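Local coordinates for minor capsid protein (Cafeteriavirus-dependent mavirus, PDB 6G42), which is the penton protein of the mavirus capsid, a single jelly-roll chain whose five copies assemble into a pentamer that probably occupies the fivefold vertices, at residues C[9-14]-C[36-41]; C[27-32]-C[98-103]; C[54-59]-C[204-209]; C[238-243]-C[249-254]. All blocks are in the same frame, centred on the assembly; numbering follows the deposited sequence.

Interactions 1, 3 and 4 each join one sheet of the jelly roll to the sheet facing it, whereas interaction 2 lies apart, between two surface loops. Interactions 3 and 4 are close neighbours, with centres about 11 Å apart: strands 49-62 and 248-264 adjoin in one sheet, 201-207 and 236-239 in the other. Probable hydrogen bonds between H59 ND1 and S250 OG and between I204 N and Y238 O, each 2.8 Å long, connect them. Interaction 1 is farther along the sandwich, its centre about 15 Å from that of interaction 3, which it meets where W10 packs on E54. Interactions 1, 3 and 4 also touch a second subunit; the segments of interaction 2 touch no other chain of the assembly.

Interaction 1: C[9-14]-C[36-41]; sequences IWLNET and IFRSST
I36 reaches toward L11 and E13 from one sheet of the jelly roll to the other. Strand 8-15 is an outermost strand of one sheet in this chain, and strand 33-37 belongs to the other. The side chain of I36 can be followed outward from CB, which points at the opposite strand and lies 4.7 Å from L11 CD2. There it branches. CG2, anti to the backbone N, continues toward L11 and comes within 4.0 Å of the same CD2 methyl, the two side chains meeting at a slant. CG1 takes the other direction, beside the backbone N (chi1 -73°), and passes 3.7 Å from E13 OE1. At the tip, I36 CD1 lies 4.3 Å from E13 CG, alongside the aliphatic part of the glutamate. A beta-branched residue suits this position because its two arms can serve two neighbours on one strand, and F273 and L275 of strand 272-281 also pack against it. In E13, chi1 sets CG beside I36 CD1, and the bend at chi2 (66°) brings OE1 to I36 CG1, an oxygen against a methylene. L11 sends its second methyl toward R38, and also rests on F273 and on L301 of strand 296-305. The arginine is anchored elsewhere: its NH1 and NH2 bond to the backbone oxygens of L218 and N230 of a second subunit, so the edge of this sandwich also forms part of a subunit interface. E13 OE1 stays 5.7 Å from R38 NH1, too far for a salt bridge, and L11 CD1 approaches that nitrogen obliquely at 4.5 Å.

Interaction 2: C[27-32]-C[98-103]; sequences SYKRPV and DEDGYM
K29 extends from the loop before strand 33-37 toward D100, which sits in a type I beta turn running from D98 to G101. The contact is at the surface and loose, and the methylenes of the lysine make its nearest approaches: CE lies 3.8 Å from D100 OD2, and CD is almost as near to the same oxygen. The two side chains come from opposite directions. NZ stops 4.4 Å from D100 OD2, beyond a salt bridge, so the attraction is probably a diffuse one. E99 and D98 add to it: K29 CE is 4.5 Å from E99 OE1, and NZ is 4.8 Å from D98 OD2. A long, flexible lysine suits a site where three acidic side chains gather, since their combined field would draw the ammonium group without one fixed partner. Bends at chi2 and chi4 turn the end of the chain, the last one (-91°) swinging NZ away from the line of CD and CE. One shell out, the turn itself sets where the carboxylates stand. D98 OD1 accepts the backbone N of Y102 and, more weakly, that of G101, so an aspartate at the head of the turn ties down its far end. G101 adopts a positive phi (103°), well suited to glycine because no CB presses on the carbonyl oxygen of D100. Farther out, the ring of Y102 meets that of H287, and its OH bonds to D281 OD2, holding this loop to the jelly roll. The bond from Y102 N to D98 OD1 measures 2.8 Å and meets the oxygen almost head-on, in line with its C-O bond.

Interaction 3: C[54-59]-C[204-209]; sequences EEFHLH and IVIESN
F56 and I206 make one of two apolar contacts here, L58 and I204 the other. The CD1 methyl of I206 lies 4.1 Å from F56 CD2, approaching the ring obliquely while the two side chains run past each other in opposite directions. F56 carries its CG between the backbone N and the carbonyl carbon (chi1 69°), which lays the ring back over its own backbone, on the side that faces I206. Beside this pair, L58 CD1 meets the CG2 branch of I204 at 4.2 Å. Branched aliphatic side chains and a phenyl ring suit the site, for all four residues are buried and no hydrogen bond crosses between the segments. The contact belongs to the core of the jelly roll: strand 49-62 lies in one sheet and strand 201-207 in the opposing one, their nearest CA atoms, those of F56 and I206, being 9.9 Å apart. F253 and F277 widen this core, the former meeting the ring of F56, the latter packing on both L58 and I206. On the reverse side of segment 54-59, the H59 CB methylene sits 3.9 Å above one face of the H57 ring, offset toward its rim. Polar bonds on that side reach a second subunit: E55 OE2 hydrogen-bonds to its H203 NE2 and H57 NE2 to its Y282 OH. The backbone bonds have a local irregularity, a classic beta bulge in which two residues, E54 and E55, stand opposite the single residue K300.

Interaction 4: C[238-243]-C[249-254]; sequences YKYLQQ and NSILFR
Y238 and Y240 both hold CG opposite the backbone N, chi1 near 180° in each, which carries their rings to I251 on strand 248-264. I251 divides itself between them. CG2 lies 3.7 Å from Y238 CZ, while CD1 comes within 3.7 Å of Y240 CE1, its side chain crossing that of Y240 at about a right angle. Isoleucine fits because its branches diverge at CB, so that a single residue touches both aromatic rings, CG2 at one and CD1 at the other. On the same side of the Y238 ring plane as I251 CG2, but nearer the CB end of the ring, F253 CB packs 3.9 Å from Y238 CD1, and F253 CD1 sits in the plane of the tyrosine ring at its edge. The phenol end of Y240 is polar and finds its partner within its own segment: OH donates to Q242 OE1 at 2.7 Å, from above the plane of the amide carbonyl. N249 ND2 lies 3.5 Å from Y240 OH without bonding to it, the amide and ring planes 76° apart. N249 ND2 is instead hydrogen-bonded to the backbone oxygen of Q246, in the short connection between the segments. A tyrosine suits position 240, its ring on I251 and its hydroxyl at the polar turn. The chain passes here from strand 236-239 of one sheet to strand 248-264 of the facing sheet, and such a crossing from sheet to sheet is characteristic of the jelly-roll sandwich.

Interaction 1: C[9-14]-C[36-41]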
# COMPACT_ATOMS: atom_id res chain seq x y z
N ILE C 9 30.33 -0.66 -10.43
CA ILE C 9 31.01 -1.90 -10.03
C ILE C 9 30.14 -2.53 -8.95
O ILE C 9 29.86 -1.90 -7.93
CB ILE C 9 32.46 -1.64 -9.55
CG1 ILE C 9 33.30 -0.99 -10.66
CG2 ILE C 9 33.14 -2.93 -9.11
CD1 ILE C 9 34.64 -0.45 -10.21
N TRP C 10 29.72 -3.77 -9.20
CA TRP C 10 28.80 -4.51 -8.33
C TRP C 10 29.54 -5.65 -7.66
O TRP C 10 30.27 -6.38 -8.32
CB TRP C 10 27.66 -5.11 -9.15
CG TRP C 10 26.79 -4.12 -9.83
CD1 TRP C 10 26.87 -3.71 -11.13
CD2 TRP C 10 25.69 -3.40 -9.27
NE1 TRP C 10 25.90 -2.79 -11.41
CE2 TRP C 10 25.16 -2.58 -10.28
CE3 TRP C 10 25.11 -3.37 -7.99
CZ2 TRP C 10 24.06 -1.74 -10.07
CZ3 TRP C 10 24.01 -2.53 -7.77
CH2 TRP C 10 23.50 -1.72 -8.81
N LEU C 11 29.29 -5.83 -6.37
CA LEU C 11 29.94 -6.88 -5.57
C LEU C 11 28.89 -7.69 -4.79
O LEU C 11 28.22 -7.16 -3.91
CB LEU C 11 30.98 -6.26 -4.63
CG LEU C 11 31.73 -7.13 -3.62
CD1 LEU C 11 32.45 -8.29 -4.28
CD2 LEU C 11 32.71 -6.28 -2.85
N ASN C 12 28.78 -8.98 -5.13
CA ASN C 12 27.86 -9.91 -4.46
C ASN C 12 28.61 -10.71 -3.40
O ASN C 12 29.82 -10.94 -3.53
CB ASN C 12 27.25 -10.88 -5.47
CG ASN C 12 26.35 -10.19 -6.48
OD1 ASN C 12 25.13 -10.11 -6.30
ND2 ASN C 12 26.95 -9.65 -7.53
N GLU C 13 27.88 -11.13 -2.37
CA GLU C 13 28.45 -11.99 -1.34
C GLU C 13 27.36 -12.77 -0.60
O GLU C 13 26.24 -12.29 -0.47
CB GLU C 13 29.30 -11.15 -0.37
CG GLU C 13 30.38 -11.93 0.36
CD GLU C 13 31.50 -12.47 -0.52
OE1 GLU C 13 31.93 -11.79 -1.47
OE2 GLU C 13 31.98 -13.60 -0.24
N THR C 14 27.70 -13.98 -0.16
CA THR C 14 26.77 -14.87 0.56
C THR C 14 27.44 -15.59 1.73
O THR C 14 28.65 -15.79 1.75
CB THR C 14 26.17 -15.95 -0.37
OG1 THR C 14 27.21 -16.63 -1.07
CG2 THR C 14 25.23 -15.32 -1.38
N ILE C 36 35.56 -10.30 2.35
CA ILE C 36 35.69 -10.16 0.90
C ILE C 36 37.18 -10.10 0.61
O ILE C 36 37.87 -9.23 1.13
CB ILE C 36 35.01 -8.87 0.37
CG1 ILE C 36 33.48 -9.00 0.40
CG2 ILE C 36 35.47 -8.55 -1.06
CD1 ILE C 36 32.85 -8.66 1.73
N PHE C 37 37.67 -11.03 -0.22
CA PHE C 37 39.08 -11.13 -0.56
C PHE C 37 39.19 -11.49 -2.04
O PHE C 37 38.60 -12.47 -2.49
CB PHE C 37 39.74 -12.19 0.35
CG PHE C 37 41.25 -12.29 0.25
CD1 PHE C 37 42.06 -11.28 -0.30
CD2 PHE C 37 41.89 -13.42 0.78
CE1 PHE C 37 43.45 -11.42 -0.35
CE2 PHE C 37 43.27 -13.56 0.74
CZ PHE C 37 44.05 -12.56 0.17
N ARG C 38 39.92 -10.67 -2.80
CA ARG C 38 40.03 -10.82 -4.26
C ARG C 38 41.48 -10.83 -4.77
O ARG C 38 42.40 -10.42 -4.07
CB ARG C 38 39.24 -9.71 -4.95
CG ARG C 38 37.77 -9.70 -4.55
CD ARG C 38 36.91 -8.98 -5.57
NE ARG C 38 36.79 -9.73 -6.82
CZ ARG C 38 36.01 -10.80 -7.00
NH1 ARG C 38 35.25 -11.28 -6.02
NH2 ARG C 38 35.99 -11.39 -8.19
N SER C 39 41.65 -11.31 -6.01
CA SER C 39 42.99 -11.45 -6.61
C SER C 39 43.64 -10.09 -6.85
O SER C 39 44.69 -9.79 -6.29
CB SER C 39 42.93 -12.23 -7.92
OG SER C 39 42.46 -13.54 -7.70
N SER C 40 42.98 -9.28 -7.68
CA SER C 40 43.45 -7.93 -7.99
C SER C 40 42.59 -6.89 -7.27
O SER C 40 41.58 -7.23 -6.64
CB SER C 40 43.43 -7.70 -9.51
OG SER C 40 42.14 -7.94 -10.03
N THR C 41 43.01 -5.63 -7.35
CA THR C 41 42.30 -4.52 -6.71
C THR C 41 40.90 -4.34 -7.30
O THR C 41 40.68 -4.54 -8.50
CB THR C 41 43.07 -3.19 -6.82
OG1 THR C 41 43.46 -2.97 -8.18
CG2 THR C 41 44.31 -3.22 -5.93

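Interaction 2: C[27-32]-C[98-103]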
# COMPACT_ATOMS: atom_id res chain seq x y z
N SER C 27 23.63 -22.03 19.24
CA SER C 27 24.24 -22.01 20.59
C SER C 27 25.56 -21.24 20.67
O SER C 27 25.82 -20.54 21.64
CB SER C 27 24.53 -23.44 21.05
OG SER C 27 23.35 -24.17 21.28
N TYR C 28 26.39 -21.39 19.64
CA TYR C 28 27.73 -20.81 19.62
C TYR C 28 27.71 -19.30 19.45
O TYR C 28 28.66 -18.63 19.85
CB TYR C 28 28.60 -21.47 18.54
CG TYR C 28 28.73 -22.99 18.62
CD1 TYR C 28 28.36 -23.71 19.77
CD2 TYR C 28 29.25 -23.72 17.54
CE1 TYR C 28 28.48 -25.09 19.84
CE2 TYR C 28 29.38 -25.11 17.61
CZ TYR C 28 29.00 -25.78 18.76
OH TYR C 28 29.11 -27.15 18.85
N LYS C 29 26.63 -18.79 18.87
CA LYS C 29 26.43 -17.35 18.66
C LYS C 29 27.55 -16.74 17.82
O LYS C 29 28.12 -15.71 18.19
CB LYS C 29 26.25 -16.62 19.99
CG LYS C 29 25.15 -17.22 20.86
CD LYS C 29 24.36 -16.17 21.62
CE LYS C 29 23.24 -16.79 22.44
NZ LYS C 29 21.96 -16.89 21.68
N ARG C 30 27.86 -17.40 16.70
CA ARG C 30 28.87 -16.92 15.77
C ARG C 30 28.34 -15.67 15.05
O ARG C 30 27.27 -15.74 14.44
CB ARG C 30 29.23 -17.99 14.73
CG ARG C 30 30.38 -17.57 13.81
CD ARG C 30 30.85 -18.69 12.89
NE ARG C 30 31.21 -19.90 13.64
CZ ARG C 30 32.35 -20.09 14.31
NH1 ARG C 30 33.30 -19.16 14.35
NH2 ARG C 30 32.54 -21.24 14.95
N PRO C 31 29.07 -14.54 15.14
CA PRO C 31 28.60 -13.34 14.45
C PRO C 31 28.51 -13.50 12.93
O PRO C 31 29.31 -14.21 12.33
CB PRO C 31 29.67 -12.30 14.81
CG PRO C 31 30.25 -12.77 16.08
CD PRO C 31 30.25 -14.26 15.97
N VAL C 32 27.51 -12.84 12.34
CA VAL C 32 27.38 -12.77 10.89
C VAL C 32 28.49 -11.87 10.38
O VAL C 32 28.48 -10.66 10.63
CB VAL C 32 26.00 -12.22 10.46
CG1 VAL C 32 25.98 -11.92 8.97
CG2 VAL C 32 24.90 -13.20 10.81
N ASP C 98 16.59 -15.29 28.89
CA ASP C 98 17.77 -16.05 28.45
C ASP C 98 19.08 -15.44 29.01
O ASP C 98 19.04 -14.47 29.76
CB ASP C 98 17.80 -16.16 26.90
CG ASP C 98 18.43 -14.94 26.21
OD1 ASP C 98 18.13 -13.79 26.58
OD2 ASP C 98 19.24 -15.14 25.27
N GLU C 99 20.22 -16.02 28.64
CA GLU C 99 21.56 -15.53 29.05
C GLU C 99 21.78 -14.04 28.83
O GLU C 99 22.20 -13.33 29.75
CB GLU C 99 22.66 -16.27 28.28
CG GLU C 99 22.88 -17.72 28.67
CD GLU C 99 23.96 -18.41 27.83
OE1 GLU C 99 24.12 -18.06 26.64
OE2 GLU C 99 24.64 -19.30 28.36
N ASP C 100 21.51 -13.57 27.62
CA ASP C 100 21.81 -12.18 27.22
C ASP C 100 20.84 -11.10 27.75
O ASP C 100 21.10 -9.91 27.58
CB ASP C 100 21.93 -12.07 25.68
CG ASP C 100 23.22 -12.70 25.14
OD1 ASP C 100 24.29 -12.50 25.73
OD2 ASP C 100 23.16 -13.39 24.09
N GLY C 101 19.74 -11.51 28.39
CA GLY C 101 18.76 -10.58 28.99
C GLY C 101 17.46 -10.35 28.21
O GLY C 101 16.75 -9.38 28.47
N TYR C 102 17.15 -11.27 27.29
CA TYR C 102 16.04 -11.12 26.34
C TYR C 102 14.96 -12.20 26.52
O TYR C 102 15.23 -13.27 27.06
CB TYR C 102 16.55 -11.22 24.90
CG TYR C 102 17.47 -10.11 24.44
CD1 TYR C 102 16.99 -8.80 24.27
CD2 TYR C 102 18.80 -10.37 24.13
CE1 TYR C 102 17.83 -7.79 23.83
CE2 TYR C 102 19.65 -9.36 23.69
CZ TYR C 102 19.16 -8.08 23.54
OH TYR C 102 20.02 -7.09 23.10
N MET C 103 13.76 -11.89 26.04
CA MET C 103 12.67 -12.86 25.87
C MET C 103 12.25 -12.87 24.40
O MET C 103 12.54 -11.93 23.67
CB MET C 103 11.48 -12.51 26.77
CG MET C 103 11.77 -12.64 28.25
SD MET C 103 10.60 -11.73 29.29
CE MET C 103 9.08 -12.61 28.92

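Interaction 3: C[54-59]-C[204-209]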
# COMPACT_ATOMS: atom_id res chain seq x y z
N GLU C 54 23.05 -1.79 -2.00
CA GLU C 54 21.86 -1.96 -2.85
C GLU C 54 20.81 -2.88 -2.19
O GLU C 54 19.63 -2.54 -2.14
CB GLU C 54 22.28 -2.52 -4.21
CG GLU C 54 21.16 -2.77 -5.23
CD GLU C 54 20.53 -1.51 -5.80
OE1 GLU C 54 21.07 -0.39 -5.57
OE2 GLU C 54 19.50 -1.64 -6.51
N GLU C 55 21.25 -4.04 -1.71
CA GLU C 55 20.33 -5.07 -1.24
C GLU C 55 21.00 -6.04 -0.26
O GLU C 55 22.17 -6.39 -0.43
CB GLU C 55 19.78 -5.81 -2.46
CG GLU C 55 19.16 -7.19 -2.26
CD GLU C 55 18.58 -7.77 -3.55
OE1 GLU C 55 19.12 -7.46 -4.65
OE2 GLU C 55 17.59 -8.54 -3.48
N PHE C 56 20.26 -6.43 0.77
CA PHE C 56 20.62 -7.59 1.59
C PHE C 56 19.40 -8.44 1.94
O PHE C 56 18.26 -8.01 1.77
CB PHE C 56 21.45 -7.21 2.83
CG PHE C 56 20.70 -6.44 3.90
CD1 PHE C 56 19.87 -7.11 4.80
CD2 PHE C 56 20.89 -5.08 4.05
CE1 PHE C 56 19.21 -6.41 5.80
CE2 PHE C 56 20.24 -4.37 5.05
CZ PHE C 56 19.39 -5.04 5.93
N HIS C 57 19.67 -9.66 2.41
CA HIS C 57 18.64 -10.60 2.84
C HIS C 57 19.13 -11.43 4.02
O HIS C 57 20.10 -12.16 3.90
CB HIS C 57 18.23 -11.49 1.67
CG HIS C 57 16.96 -12.26 1.88
ND1 HIS C 57 16.00 -11.91 2.80
CD2 HIS C 57 16.48 -13.36 1.25
CE1 HIS C 57 15.00 -12.77 2.74
NE2 HIS C 57 15.26 -13.65 1.80
N LEU C 58 18.48 -11.27 5.17
CA LEU C 58 18.83 -12.01 6.39
C LEU C 58 17.82 -13.14 6.51
O LEU C 58 16.79 -13.02 7.18
CB LEU C 58 18.80 -11.09 7.62
CG LEU C 58 19.43 -9.70 7.45
CD1 LEU C 58 19.31 -8.91 8.74
CD2 LEU C 58 20.88 -9.76 7.00
N HIS C 59 18.12 -14.25 5.84
CA HIS C 59 17.16 -15.34 5.69
C HIS C 59 17.31 -16.43 6.73
O HIS C 59 18.31 -17.13 6.77
CB HIS C 59 17.30 -15.94 4.30
CG HIS C 59 16.17 -16.82 3.91
ND1 HIS C 59 14.86 -16.48 4.11
CD2 HIS C 59 16.16 -18.04 3.31
CE1 HIS C 59 14.08 -17.44 3.66
NE2 HIS C 59 14.85 -18.40 3.17
N ILE C 204 19.38 -2.27 12.45
CA ILE C 204 20.32 -3.34 12.09
C ILE C 204 21.26 -2.70 11.08
O ILE C 204 20.82 -2.15 10.07
CB ILE C 204 19.63 -4.56 11.45
CG1 ILE C 204 18.71 -5.25 12.47
CG2 ILE C 204 20.67 -5.56 10.93
CD1 ILE C 204 17.80 -6.30 11.87
N VAL C 205 22.56 -2.82 11.36
CA VAL C 205 23.60 -2.07 10.66
C VAL C 205 24.60 -3.05 10.06
O VAL C 205 24.84 -4.11 10.63
CB VAL C 205 24.32 -1.14 11.66
CG1 VAL C 205 25.62 -0.57 11.10
CG2 VAL C 205 23.40 -0.00 12.09
N ILE C 206 25.17 -2.67 8.92
CA ILE C 206 26.38 -3.30 8.37
C ILE C 206 27.56 -2.37 8.65
O ILE C 206 27.54 -1.21 8.23
CB ILE C 206 26.27 -3.54 6.85
CG1 ILE C 206 25.14 -4.53 6.56
CG2 ILE C 206 27.59 -4.05 6.29
CD1 ILE C 206 24.81 -4.69 5.09
N GLU C 207 28.58 -2.89 9.34
CA GLU C 207 29.82 -2.14 9.65
C GLU C 207 31.09 -2.88 9.19
O GLU C 207 31.07 -4.07 8.88
CB GLU C 207 29.90 -1.77 11.14
CG GLU C 207 29.64 -2.89 12.14
CD GLU C 207 29.56 -2.39 13.58
OE1 GLU C 207 29.10 -1.25 13.83
OE2 GLU C 207 29.94 -3.16 14.49
N SER C 208 32.19 -2.12 9.14
CA SER C 208 33.49 -2.61 8.67
C SER C 208 34.63 -1.97 9.46
O SER C 208 34.68 -0.75 9.58
CB SER C 208 33.68 -2.28 7.19
OG SER C 208 34.94 -2.72 6.73
N ASN C 209 35.55 -2.80 9.96
CA ASN C 209 36.74 -2.29 10.68
C ASN C 209 37.91 -1.86 9.76
O ASN C 209 38.76 -1.08 10.19
CB ASN C 209 37.23 -3.28 11.76
CG ASN C 209 37.46 -4.69 11.24
OD1 ASN C 209 37.64 -4.91 10.05
ND2 ASN C 209 37.44 -5.66 12.16

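Interaction 4: C[238-243]-C[249-254]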
# COMPACT_ATOMS: atom_id res chain seq x y z
N TYR C 238 19.34 -0.19 8.57
CA TYR C 238 18.00 -0.73 8.37
C TYR C 238 17.23 -0.51 9.66
O TYR C 238 17.62 -1.01 10.70
CB TYR C 238 18.06 -2.22 8.03
CG TYR C 238 16.71 -2.86 7.84
CD1 TYR C 238 16.07 -2.82 6.61
CD2 TYR C 238 16.07 -3.51 8.90
CE1 TYR C 238 14.83 -3.41 6.43
CE2 TYR C 238 14.83 -4.10 8.72
CZ TYR C 238 14.21 -4.05 7.49
OH TYR C 238 12.98 -4.63 7.30
N LYS C 239 16.15 0.26 9.58
CA LYS C 239 15.22 0.41 10.70
C LYS C 239 14.37 -0.85 10.81
O LYS C 239 13.78 -1.28 9.82
CB LYS C 239 14.32 1.62 10.50
CG LYS C 239 13.43 1.95 11.69
CD LYS C 239 14.26 2.53 12.83
CE LYS C 239 13.49 2.62 14.13
NZ LYS C 239 14.44 2.97 15.22
N TYR C 240 14.29 -1.42 12.01
CA TYR C 240 13.49 -2.61 12.26
C TYR C 240 12.18 -2.25 12.96
O TYR C 240 12.13 -1.35 13.79
CB TYR C 240 14.29 -3.62 13.08
CG TYR C 240 13.55 -4.91 13.32
CD1 TYR C 240 13.43 -5.87 12.31
CD2 TYR C 240 12.94 -5.17 14.55
CE1 TYR C 240 12.74 -7.05 12.52
CE2 TYR C 240 12.25 -6.35 14.77
CZ TYR C 240 12.14 -7.29 13.75
OH TYR C 240 11.45 -8.45 13.99
N LEU C 241 11.12 -2.97 12.59
CA LEU C 241 9.80 -2.85 13.23
C LEU C 241 9.25 -4.25 13.51
O LEU C 241 9.25 -5.11 12.62
CB LEU C 241 8.85 -2.09 12.32
CG LEU C 241 9.29 -0.68 11.89
CD1 LEU C 241 8.43 -0.19 10.74
CD2 LEU C 241 9.23 0.29 13.06
N GLN C 242 8.78 -4.48 14.73
CA GLN C 242 8.18 -5.75 15.10
C GLN C 242 6.70 -5.74 14.73
O GLN C 242 5.90 -5.03 15.34
CB GLN C 242 8.37 -6.02 16.60
CG GLN C 242 8.07 -7.45 17.04
CD GLN C 242 8.99 -8.50 16.41
OE1 GLN C 242 10.21 -8.32 16.36
NE2 GLN C 242 8.41 -9.60 15.94
N GLN C 243 6.35 -6.54 13.72
CA GLN C 243 5.00 -6.58 13.13
C GLN C 243 4.03 -7.51 13.87
O GLN C 243 2.83 -7.26 13.89
CB GLN C 243 5.09 -7.04 11.67
CG GLN C 243 5.90 -6.12 10.76
CD GLN C 243 5.16 -4.86 10.34
OE1 GLN C 243 3.93 -4.76 10.48
NE2 GLN C 243 5.90 -3.89 9.80
N ASN C 249 12.62 -14.72 11.74
CA ASN C 249 12.33 -13.77 10.67
C ASN C 249 13.18 -14.00 9.42
O ASN C 249 14.21 -14.67 9.44
CB ASN C 249 12.52 -12.33 11.15
CG ASN C 249 11.52 -11.93 12.22
OD1 ASN C 249 10.36 -11.66 11.92
ND2 ASN C 249 11.95 -11.90 13.47
N SER C 250 12.70 -13.43 8.32
CA SER C 250 13.38 -13.38 7.05
C SER C 250 13.30 -11.91 6.64
O SER C 250 12.23 -11.42 6.31
CB SER C 250 12.68 -14.28 6.03
OG SER C 250 13.33 -14.26 4.77
N ILE C 251 14.43 -11.20 6.72
CA ILE C 251 14.45 -9.75 6.58
C ILE C 251 15.08 -9.33 5.25
O ILE C 251 16.28 -9.45 5.07
CB ILE C 251 15.17 -9.09 7.76
CG1 ILE C 251 14.40 -9.40 9.05
CG2 ILE C 251 15.27 -7.58 7.55
CD1 ILE C 251 15.10 -8.96 10.33
N LEU C 252 14.25 -8.82 4.35
CA LEU C 252 14.68 -8.34 3.04
C LEU C 252 14.80 -6.81 3.03
O LEU C 252 13.92 -6.11 3.56
CB LEU C 252 13.69 -8.80 1.98
CG LEU C 252 13.96 -8.45 0.52
CD1 LEU C 252 15.24 -9.10 0.04
CD2 LEU C 252 12.77 -8.87 -0.34
N PHE C 253 15.89 -6.32 2.44
CA PHE C 253 16.07 -4.89 2.17
C PHE C 253 16.48 -4.69 0.70
O PHE C 253 17.33 -5.40 0.17
CB PHE C 253 17.12 -4.28 3.10
CG PHE C 253 17.55 -2.89 2.69
CD1 PHE C 253 16.67 -1.82 2.81
CD2 PHE C 253 18.81 -2.66 2.16
CE1 PHE C 253 17.05 -0.55 2.42
CE2 PHE C 253 19.19 -1.39 1.77
CZ PHE C 253 18.31 -0.33 1.90
N ARG C 254 15.84 -3.71 0.05
CA ARG C 254 16.18 -3.26 -1.30
C ARG C 254 16.07 -1.73 -1.34
O ARG C 254 15.08 -1.17 -0.87
CB ARG C 254 15.23 -3.89 -2.32
CG ARG C 254 15.41 -5.39 -2.49
CD ARG C 254 14.33 -6.00 -3.37
NE ARG C 254 13.05 -6.16 -2.66
CZ ARG C 254 11.93 -6.65 -3.21
NH1 ARG C 254 11.90 -7.05 -4.48
NH2 ARG C 254 10.83 -6.76 -2.47